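Local coordinates for protein transcriptional repressor PagR (PDB 2ZKZ) that represses transcription of the pagA and atxA genes of Bacillus anthracis as a DNA-binding, dimeric repressor of the ArsR family, at residues E15-L20 / N85-G90; L21-H26 / R66-K71; L30-E35 / T45-I50. One frame throughout, in Å; residues are numbered along the deposited sequence.

In the fold
The three contacts run through one winged helix-turn-helix fold of the ArsR type, from the dimer side to the predicted DNA-binding unit. Interactions 1 and 2 lie close together, centres about 8 Å apart, and share helix 14-24: its earlier turns meet helix 86-95, its end meets the loop before strand 71-75. Interaction 3 joins helices 27-39 and 44-51, its centre about 19 Å from that of interaction 1 and about 14 Å from that of interaction 2. In sequence, interaction 1 encloses interaction 2, which encloses interaction 3. All three also touch the second subunit, so the helix-turn-helix is packed onto a core continuous with the dimer interface.

Interaction 1: residues E15-L20 / N85-G90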
loop_
_atom_site.group_PDB
_atom_site.type_symbol
_atom_site.label_atom_id
_atom_site.label_comp_id
_atom_site.label_asym_id
_atom_site.label_seq_id
_atom_site.Cartn_x
_atom_site.Cartn_y
_atom_site.Cartn_z
ATOM N N GLU A 15 -7.376 10.024 -0.973
ATOM C CA GLU A 15 -7.631 9.483 0.356
ATOM C C GLU A 15 -8.019 8.007 0.288
ATOM O O GLU A 15 -7.617 7.223 1.152
ATOM C CB GLU A 15 -8.747 10.273 1.050
ATOM C CG GLU A 15 -8.361 11.664 1.538
ATOM C CD GLU A 15 -8.023 12.636 0.415
ATOM O OE1 GLU A 15 -8.688 12.601 -0.644
ATOM O OE2 GLU A 15 -7.098 13.452 0.606
ATOM N N ASP A 16 -8.809 7.637 -0.725
ATOM C CA ASP A 16 -9.229 6.249 -0.908
ATOM C C ASP A 16 -7.995 5.397 -1.199
ATOM O O ASP A 16 -7.858 4.293 -0.680
ATOM C CB ASP A 16 -10.210 6.097 -2.083
ATOM C CG ASP A 16 -11.639 6.483 -1.731
ATOM O OD1 ASP A 16 -12.107 6.158 -0.618
ATOM O OD2 ASP A 16 -12.309 7.094 -2.594
ATOM N N ASP A 17 -7.102 5.907 -2.042
ATOM C CA ASP A 17 -5.879 5.172 -2.360
ATOM C C ASP A 17 -4.996 4.994 -1.124
ATOM O O ASP A 17 -4.445 3.914 -0.902
ATOM C CB ASP A 17 -5.091 5.877 -3.466
ATOM C CG ASP A 17 -5.852 5.926 -4.780
ATOM O OD1 ASP A 17 -6.619 4.979 -5.065
ATOM O OD2 ASP A 17 -5.667 6.905 -5.534
ATOM N N ALA A 18 -4.848 6.048 -0.325
ATOM C CA ALA A 18 -4.045 5.970 0.900
ATOM C C ALA A 18 -4.653 4.967 1.885
ATOM O O ALA A 18 -3.942 4.175 2.515
ATOM C CB ALA A 18 -3.947 7.351 1.561
ATOM N N GLU A 19 -5.975 5.023 2.017
ATOM C CA GLU A 19 -6.715 4.137 2.912
ATOM C C GLU A 19 -6.621 2.679 2.438
ATOM O O GLU A 19 -6.598 1.758 3.252
ATOM C CB GLU A 19 -8.182 4.598 2.993
ATOM C CG GLU A 19 -9.099 3.755 3.884
ATOM C CD GLU A 19 -8.638 3.692 5.330
ATOM O OE1 GLU A 19 -7.801 4.527 5.730
ATOM O OE2 GLU A 19 -9.122 2.811 6.074
ATOM N N LEU A 20 -6.559 2.474 1.126
ATOM C CA LEU A 20 -6.436 1.127 0.562
ATOM C C LEU A 20 -5.088 0.529 0.965
ATOM O O LEU A 20 -5.001 -0.620 1.387
ATOM C CB LEU A 20 -6.526 1.162 -0.974
ATOM C CG LEU A 20 -6.568 -0.193 -1.695
ATOM C CD1 LEU A 20 -7.898 -0.894 -1.373
ATOM C CD2 LEU A 20 -6.441 0.005 -3.198
ATOM N N ASN A 85 -11.605 -5.475 -6.693
ATOM C CA ASN A 85 -10.996 -4.169 -6.933
ATOM C C ASN A 85 -9.735 -4.384 -7.761
ATOM O O ASN A 85 -8.800 -5.066 -7.329
ATOM C CB ASN A 85 -10.625 -3.494 -5.613
ATOM C CG ASN A 85 -10.227 -2.037 -5.790
ATOM O OD1 ASN A 85 -9.473 -1.691 -6.699
ATOM N ND2 ASN A 85 -10.730 -1.179 -4.913
ATOM N N PRO A 86 -9.695 -3.810 -8.971
ATOM C CA PRO A 86 -8.554 -3.929 -9.882
ATOM C C PRO A 86 -7.238 -3.486 -9.246
ATOM O O PRO A 86 -6.191 -4.095 -9.476
ATOM C CB PRO A 86 -8.946 -3.023 -11.049
ATOM C CG PRO A 86 -10.442 -3.046 -11.019
ATOM C CD PRO A 86 -10.732 -2.936 -9.547
ATOM N N LYS A 87 -7.293 -2.425 -8.444
ATOM C CA LYS A 87 -6.089 -1.909 -7.799
ATOM C C LYS A 87 -5.479 -2.923 -6.832
ATOM O O LYS A 87 -4.253 -3.080 -6.770
ATOM C CB LYS A 87 -6.398 -0.603 -7.063
ATOM C CG LYS A 87 -6.742 0.564 -7.973
ATOM C CD LYS A 87 -6.776 1.871 -7.184
ATOM C CE LYS A 87 -7.003 3.079 -8.083
ATOM N NZ LYS A 87 -8.333 3.032 -8.747
ATOM N N VAL A 88 -6.335 -3.611 -6.085
ATOM C CA VAL A 88 -5.875 -4.618 -5.136
ATOM C C VAL A 88 -5.169 -5.750 -5.868
ATOM O O VAL A 88 -4.079 -6.163 -5.481
ATOM C CB VAL A 88 -7.046 -5.205 -4.316
ATOM C CG1 VAL A 88 -6.539 -6.322 -3.411
ATOM C CG2 VAL A 88 -7.690 -4.108 -3.491
ATOM N N GLU A 89 -5.789 -6.253 -6.930
ATOM C CA GLU A 89 -5.176 -7.336 -7.698
ATOM C C GLU A 89 -3.853 -6.863 -8.290
ATOM O O GLU A 89 -2.853 -7.579 -8.253
ATOM C CB GLU A 89 -6.100 -7.800 -8.831
ATOM C CG GLU A 89 -5.480 -8.890 -9.694
ATOM C CD GLU A 89 -6.427 -9.418 -10.757
ATOM O OE1 GLU A 89 -6.976 -8.600 -11.527
ATOM O OE2 GLU A 89 -6.617 -10.654 -10.827
ATOM N N GLY A 90 -3.857 -5.647 -8.829
ATOM C CA GLY A 90 -2.648 -5.099 -9.417
ATOM C C GLY A 90 -1.505 -5.000 -8.418
ATOM O O GLY A 90 -0.364 -5.324 -8.738
#
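K87 and V88, on the first turn of helix 86-95, meet D17 and L20 of helix 14-24. The short helical segments lie 11.8 Å apart at closest approach, with 44° between their directions, so the gap is bridged by side chains and not by backbone. N85, just ahead of the helix, acts as N-cap: its OD1 accepts from the backbone N of K87 at 2.9 Å. The bond is bent, 137° at the hydrogen, and the donor is tilted somewhat from the amide plane. The cap ties the side chain of N85 to the backbone of K87, the residue that reaches D17.

K87 then makes two different contacts along one chain. Its CB lies 3.9 Å from CD2 of L20, an apolar touch near the backbone, while farther out its CE comes within 3.6 Å of OD1 of D17. The lysine chain runs extended as far as CE and bends only at the last torsion (chi4 64°), crossing the aspartate at about a right angle. It is therefore the methylene, and not the ammonium, that reaches the carboxylate. V88 follows with its CG2, 3.9 Å from CD1 of L20. The two methyls of L20 are thus divided between neighbouring residues, CD2 to K87 and CD1 to V88, and V69 also packs against both L20 and V88. On the dimer side, L30 and L95 of the second subunit pack on D17 and K87 respectively.

The charges stop short of a salt bridge, with D17 OD1 4.5 Å from K87 NZ. OD1 is buried by the contact and has no hydrogen-bonding partner in the model, so the nearby ammonium probably offsets its charge through space, while the methyls of L20, with V88 and the CB of K87, supply the apolar packing.

Interaction 2: residues L21-H26 / R66-K71; sequences LKTMAH and RGKVLK
V69 presses its CG2 methyl between T23 and M24 at the end of helix 14-24, M24 being modelled as selenomethionine. That one methyl is 3.6 Å from CG2 of T23 and 3.7 Å from CG of M24. The other branch, CG1, also comes within 3.9 Å of CG of M24, so both valine methyls touch the same methylene, and the selenium stays out of the contact. The T23 and V69 side chains lie alongside one another, pointing in opposite directions.

Beside them, CD of K68 approaches OG1 of T23 at 3.8 Å, the two side chains crossing at about a right angle. The threonine's rotation explains the split: CG2 lies anti to the backbone N and faces the valine, whereas OG1 (chi1 -54°) hydrogen-bonds to the backbone O of E19. The extended lysine chain carries NZ past the threonine to a salt bridge with OE2 of E19, which ties the loop to the helix one turn earlier.

Around this contact, helix 27-39 supplies L30 against M24 and V33 against V69, and helix 86-95 adds I91 against M24 and V88 against V69. The loop leads directly into strand 71-75, whose K71 pairs with S82 of strand 78-82.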
loop_
_atom_site.group_PDB
_atom_site.type_symbol
_atom_site.label_atom_id
_atom_site.label_comp_id
_atom_site.label_asym_id
_atom_site.label_seq_id
_atom_site.Cartn_x
_atom_site.Cartn_y
_atom_site.Cartn_z
ATOM N N LEU A 21 -4.029 1.319 0.837
ATOM C CA LEU A 21 -2.706 0.834 1.201
ATOM C C LEU A 21 -2.644 0.585 2.707
ATOM O O LEU A 21 -2.078 -0.407 3.148
ATOM C CB LEU A 21 -1.631 1.845 0.783
ATOM C CG LEU A 21 -1.545 2.204 -0.707
ATOM C CD1 LEU A 21 -0.362 3.164 -0.920
ATOM C CD2 LEU A 21 -1.361 0.953 -1.551
ATOM N N LYS A 22 -3.237 1.479 3.492
ATOM C CA LYS A 22 -3.235 1.323 4.942
ATOM C C LYS A 22 -3.917 0.019 5.365
ATOM O O LYS A 22 -3.417 -0.702 6.226
ATOM C CB LYS A 22 -3.940 2.507 5.603
ATOM C CG LYS A 22 -3.960 2.446 7.133
ATOM C CD LYS A 22 -4.871 3.523 7.715
ATOM C CE LYS A 22 -4.946 3.440 9.235
ATOM N NZ LYS A 22 -3.632 3.777 9.846
ATOM N N THR A 23 -5.052 -0.286 4.738
ATOM C CA THR A 23 -5.805 -1.491 5.058
ATOM C C THR A 23 -5.057 -2.771 4.683
ATOM O O THR A 23 -5.222 -3.799 5.335
ATOM C CB THR A 23 -7.196 -1.471 4.368
ATOM O OG1 THR A 23 -7.871 -0.254 4.706
ATOM C CG2 THR A 23 -8.058 -2.649 4.846
HETATM N N MSE A 24 -4.239 -2.711 3.635
HETATM C CA MSE A 24 -3.452 -3.873 3.196
HETATM C C MSE A 24 -2.090 -3.952 3.894
HETATM O O MSE A 24 -1.390 -4.959 3.777
HETATM C CB MSE A 24 -3.177 -3.805 1.683
HETATM C CG MSE A 24 -4.398 -3.778 0.761
HETATM SE SE MSE A 24 -3.864 -3.545 -1.109
HETATM C CE MSE A 24 -2.976 -5.239 -1.363
ATOM N N ALA A 25 -1.716 -2.902 4.620
ATOM C CA ALA A 25 -0.404 -2.839 5.268
ATOM C C ALA A 25 -0.154 -3.710 6.502
ATOM O O ALA A 25 0.331 -3.225 7.521
ATOM C CB ALA A 25 -0.063 -1.372 5.587
ATOM N N HIS A 26 -0.457 -4.998 6.391
ATOM C CA HIS A 26 -0.270 -5.961 7.474
ATOM C C HIS A 26 0.132 -7.279 6.813
ATOM O O HIS A 26 -0.515 -7.721 5.867
ATOM C CB HIS A 26 -1.586 -6.158 8.245
ATOM C CG HIS A 26 -2.072 -4.923 8.938
ATOM N ND1 HIS A 26 -1.709 -4.600 10.227
ATOM C CD2 HIS A 26 -2.860 -3.910 8.505
ATOM C CE1 HIS A 26 -2.249 -3.440 10.558
ATOM N NE2 HIS A 26 -2.952 -3.001 9.531
ATOM N N ARG A 66 -13.025 -6.115 4.476
ATOM C CA ARG A 66 -14.281 -6.148 3.734
ATOM C C ARG A 66 -14.808 -4.778 3.326
ATOM O O ARG A 66 -14.972 -3.893 4.160
ATOM C CB ARG A 66 -15.377 -6.871 4.535
ATOM C CG ARG A 66 -16.740 -6.745 3.860
ATOM C CD ARG A 66 -17.870 -7.480 4.567
ATOM N NE ARG A 66 -18.121 -6.985 5.917
ATOM C CZ ARG A 66 -17.615 -7.540 7.009
ATOM N NH1 ARG A 66 -16.832 -8.605 6.904
ATOM N NH2 ARG A 66 -17.895 -7.037 8.203
ATOM N N GLY A 67 -15.090 -4.617 2.038
ATOM C CA GLY A 67 -15.629 -3.358 1.559
ATOM C C GLY A 67 -14.590 -2.383 1.048
ATOM O O GLY A 67 -14.918 -1.433 0.344
ATOM N N LYS A 68 -13.331 -2.608 1.404
ATOM C CA LYS A 68 -12.260 -1.726 0.965
ATOM C C LYS A 68 -11.265 -2.495 0.113
ATOM O O LYS A 68 -10.888 -2.056 -0.967
ATOM C CB LYS A 68 -11.529 -1.133 2.173
ATOM C CG LYS A 68 -12.357 -0.173 3.015
ATOM C CD LYS A 68 -11.547 0.358 4.193
ATOM C CE LYS A 68 -12.357 1.345 5.016
ATOM N NZ LYS A 68 -11.610 1.788 6.222
ATOM N N VAL A 69 -10.850 -3.653 0.610
ATOM C CA VAL A 69 -9.870 -4.472 -0.082
ATOM C C VAL A 69 -10.478 -5.752 -0.645
ATOM O O VAL A 69 -10.123 -6.189 -1.743
ATOM C CB VAL A 69 -8.722 -4.852 0.883
ATOM C CG1 VAL A 69 -7.720 -5.750 0.189
ATOM C CG2 VAL A 69 -8.057 -3.592 1.410
ATOM N N LEU A 70 -11.403 -6.336 0.112
ATOM C CA LEU A 70 -12.048 -7.587 -0.270
ATOM C C LEU A 70 -13.561 -7.480 -0.424
ATOM O O LEU A 70 -14.208 -6.604 0.161
ATOM C CB LEU A 70 -11.736 -8.660 0.779
ATOM C CG LEU A 70 -10.530 -9.591 0.606
ATOM C CD1 LEU A 70 -9.450 -8.950 -0.216
ATOM C CD2 LEU A 70 -10.022 -9.994 1.981
ATOM N N LYS A 71 -14.115 -8.392 -1.213
ATOM C CA LYS A 71 -15.548 -8.440 -1.439
ATOM C C LYS A 71 -16.123 -9.667 -0.729
ATOM O O LYS A 71 -15.587 -10.770 -0.850
ATOM C CB LYS A 71 -15.842 -8.539 -2.939
ATOM C CG LYS A 71 -17.318 -8.416 -3.284
ATOM C CD LYS A 71 -17.543 -8.497 -4.780
ATOM C CE LYS A 71 -18.890 -7.898 -5.164
ATOM N NZ LYS A 71 -19.975 -8.375 -4.263
#

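Interaction 3: residues L30-E35 / T45-I50; sequences LKIVNE and TQIIQI
K31, I32 and E35 of helix 27-39 face I47 and I50 of helix 44-51, across segment axes 11.0 Å apart at closest approach and inclined at 118°. Consistent with such a steep crossing, only a few side chains meet. K31 points at the other helix, but its NZ stays 4.3 Å from the backbone O of I50, too far for a hydrogen bond.

I32 gives the apolar centre. Its CG1 stands 4.3 Å from CG2 of I47, an apolar contact at the long end of the range, and the alpha carbons of this pair are the nearest between the segments, at 7.2 Å.

E35, one turn after K31, makes the most intimate approach. Its carboxylate carbon CD is 3.5 Å from CG2 of I50. The fold of the glutamate chain at chi2 (-58°) turns one face of the carboxylate to I50, with CG2 sitting almost straight above CD and CD1 displaced toward OE1. OE1 also lies 3.6 Å from CD1 of I50, both methyls approaching this oxygen from the same side. The other oxygen, OE2, makes a salt bridge to K38, which holds the charged end while the isoleucine packs against it.

L42 of the short strand 42-43 touches E35, I47 and I50, filling in beside the crossing. Helix 55-65 adds M65 against I32 and V58 against I47, and L70 of the following loop also packs on I32. Helix 44-51 lies within the predicted helix-turn-helix, so this crossing joins its first helix to helix 27-39, whose V33 packs in turn on helix 86-95.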
loop_
_atom_site.group_PDB
_atom_site.type_symbol
_atom_site.label_atom_id
_atom_site.label_comp_id
_atom_site.label_asym_id
_atom_site.label_seq_id
_atom_site.Cartn_x
_atom_site.Cartn_y
_atom_site.Cartn_z
ATOM N N LEU A 30 -1.722 -9.252 3.701
ATOM C CA LEU A 30 -1.160 -9.420 2.367
ATOM C C LEU A 30 -1.229 -10.907 1.999
ATOM O O LEU A 30 -1.454 -11.252 0.844
ATOM C CB LEU A 30 0.283 -8.904 2.312
ATOM C CG LEU A 30 0.409 -7.373 2.389
ATOM C CD1 LEU A 30 1.884 -6.959 2.443
ATOM C CD2 LEU A 30 -0.278 -6.749 1.174
ATOM N N LYS A 31 -1.041 -11.780 2.985
ATOM C CA LYS A 31 -1.121 -13.219 2.747
ATOM C C LYS A 31 -2.524 -13.581 2.281
ATOM O O LYS A 31 -2.695 -14.347 1.339
ATOM C CB LYS A 31 -0.835 -14.010 4.022
ATOM C CG LYS A 31 0.625 -14.219 4.337
ATOM C CD LYS A 31 0.822 -15.560 5.048
ATOM C CE LYS A 31 0.368 -16.711 4.151
ATOM N NZ LYS A 31 0.649 -18.057 4.727
ATOM N N ILE A 32 -3.525 -13.043 2.967
ATOM C CA ILE A 32 -4.914 -13.312 2.617
ATOM C C ILE A 32 -5.187 -12.876 1.179
ATOM O O ILE A 32 -5.754 -13.631 0.391
ATOM C CB ILE A 32 -5.877 -12.584 3.586
ATOM C CG1 ILE A 32 -5.756 -13.202 4.979
ATOM C CG2 ILE A 32 -7.310 -12.654 3.067
ATOM C CD1 ILE A 32 -6.589 -12.500 6.063
ATOM N N VAL A 33 -4.775 -11.662 0.829
ATOM C CA VAL A 33 -4.998 -11.179 -0.530
ATOM C C VAL A 33 -4.292 -12.062 -1.557
ATOM O O VAL A 33 -4.860 -12.385 -2.607
ATOM C CB VAL A 33 -4.515 -9.719 -0.698
ATOM C CG1 VAL A 33 -4.678 -9.281 -2.150
ATOM C CG2 VAL A 33 -5.307 -8.809 0.222
ATOM N N ASN A 34 -3.053 -12.444 -1.268
ATOM C CA ASN A 34 -2.303 -13.303 -2.185
ATOM C C ASN A 34 -3.056 -14.628 -2.399
ATOM O O ASN A 34 -3.182 -15.112 -3.523
ATOM C CB ASN A 34 -0.912 -13.603 -1.618
ATOM C CG ASN A 34 -0.011 -14.284 -2.632
ATOM O OD1 ASN A 34 0.568 -15.338 -2.363
ATOM N ND2 ASN A 34 0.110 -13.682 -3.807
ATOM N N GLU A 35 -3.556 -15.206 -1.312
ATOM C CA GLU A 35 -4.292 -16.466 -1.397
ATOM C C GLU A 35 -5.561 -16.338 -2.241
ATOM O O GLU A 35 -5.887 -17.235 -3.023
ATOM C CB GLU A 35 -4.656 -16.966 0.002
ATOM C CG GLU A 35 -3.482 -17.456 0.829
ATOM C CD GLU A 35 -2.719 -18.590 0.167
ATOM O OE1 GLU A 35 -3.351 -19.459 -0.469
ATOM O OE2 GLU A 35 -1.479 -18.624 0.299
ATOM N N THR A 45 -13.140 -20.671 6.776
ATOM C CA THR A 45 -12.490 -21.910 7.181
ATOM C C THR A 45 -11.284 -22.243 6.304
ATOM O O THR A 45 -10.255 -22.687 6.806
ATOM C CB THR A 45 -13.488 -23.083 7.162
ATOM O OG1 THR A 45 -14.602 -22.769 8.009
ATOM C CG2 THR A 45 -12.823 -24.356 7.669
ATOM N N GLN A 46 -11.414 -22.030 4.996
ATOM C CA GLN A 46 -10.314 -22.282 4.072
ATOM C C GLN A 46 -9.161 -21.325 4.368
ATOM O O GLN A 46 -7.992 -21.687 4.254
ATOM C CB GLN A 46 -10.774 -22.085 2.629
ATOM C CG GLN A 46 -11.737 -23.152 2.126
ATOM C CD GLN A 46 -12.311 -22.811 0.771
ATOM O OE1 GLN A 46 -13.012 -21.812 0.619
ATOM N NE2 GLN A 46 -12.014 -23.639 -0.227
ATOM N N ILE A 47 -9.502 -20.098 4.744
ATOM C CA ILE A 47 -8.501 -19.086 5.058
ATOM C C ILE A 47 -7.797 -19.413 6.373
ATOM O O ILE A 47 -6.578 -19.318 6.479
ATOM C CB ILE A 47 -9.150 -17.683 5.155
ATOM C CG1 ILE A 47 -9.658 -17.258 3.771
ATOM C CG2 ILE A 47 -8.139 -16.677 5.697
ATOM C CD1 ILE A 47 -10.460 -15.962 3.754
ATOM N N ILE A 48 -8.575 -19.794 7.379
ATOM C CA ILE A 48 -8.006 -20.149 8.674
ATOM C C ILE A 48 -7.037 -21.320 8.517
ATOM O O ILE A 48 -5.958 -21.322 9.106
ATOM C CB ILE A 48 -9.114 -20.535 9.674
ATOM C CG1 ILE A 48 -9.901 -19.283 10.069
ATOM C CG2 ILE A 48 -8.512 -21.223 10.901
ATOM C CD1 ILE A 48 -11.153 -19.571 10.871
ATOM N N GLN A 49 -7.414 -22.303 7.707
ATOM C CA GLN A 49 -6.568 -23.474 7.499
ATOM C C GLN A 49 -5.330 -23.177 6.652
ATOM O O GLN A 49 -4.299 -23.834 6.810
ATOM C CB GLN A 49 -7.382 -24.614 6.870
ATOM C CG GLN A 49 -8.633 -24.981 7.676
ATOM C CD GLN A 49 -9.251 -26.306 7.265
ATOM O OE1 GLN A 49 -9.473 -26.565 6.083
ATOM N NE2 GLN A 49 -9.544 -27.149 8.247
ATOM N N ILE A 50 -5.423 -22.195 5.756
ATOM C CA ILE A 50 -4.281 -21.832 4.920
ATOM C C ILE A 50 -3.267 -21.013 5.716
ATOM O O ILE A 50 -2.060 -21.247 5.630
ATOM C CB ILE A 50 -4.708 -21.007 3.689
ATOM C CG1 ILE A 50 -5.431 -21.905 2.684
ATOM C CG2 ILE A 50 -3.490 -20.362 3.041
ATOM C CD1 ILE A 50 -5.878 -21.176 1.432
#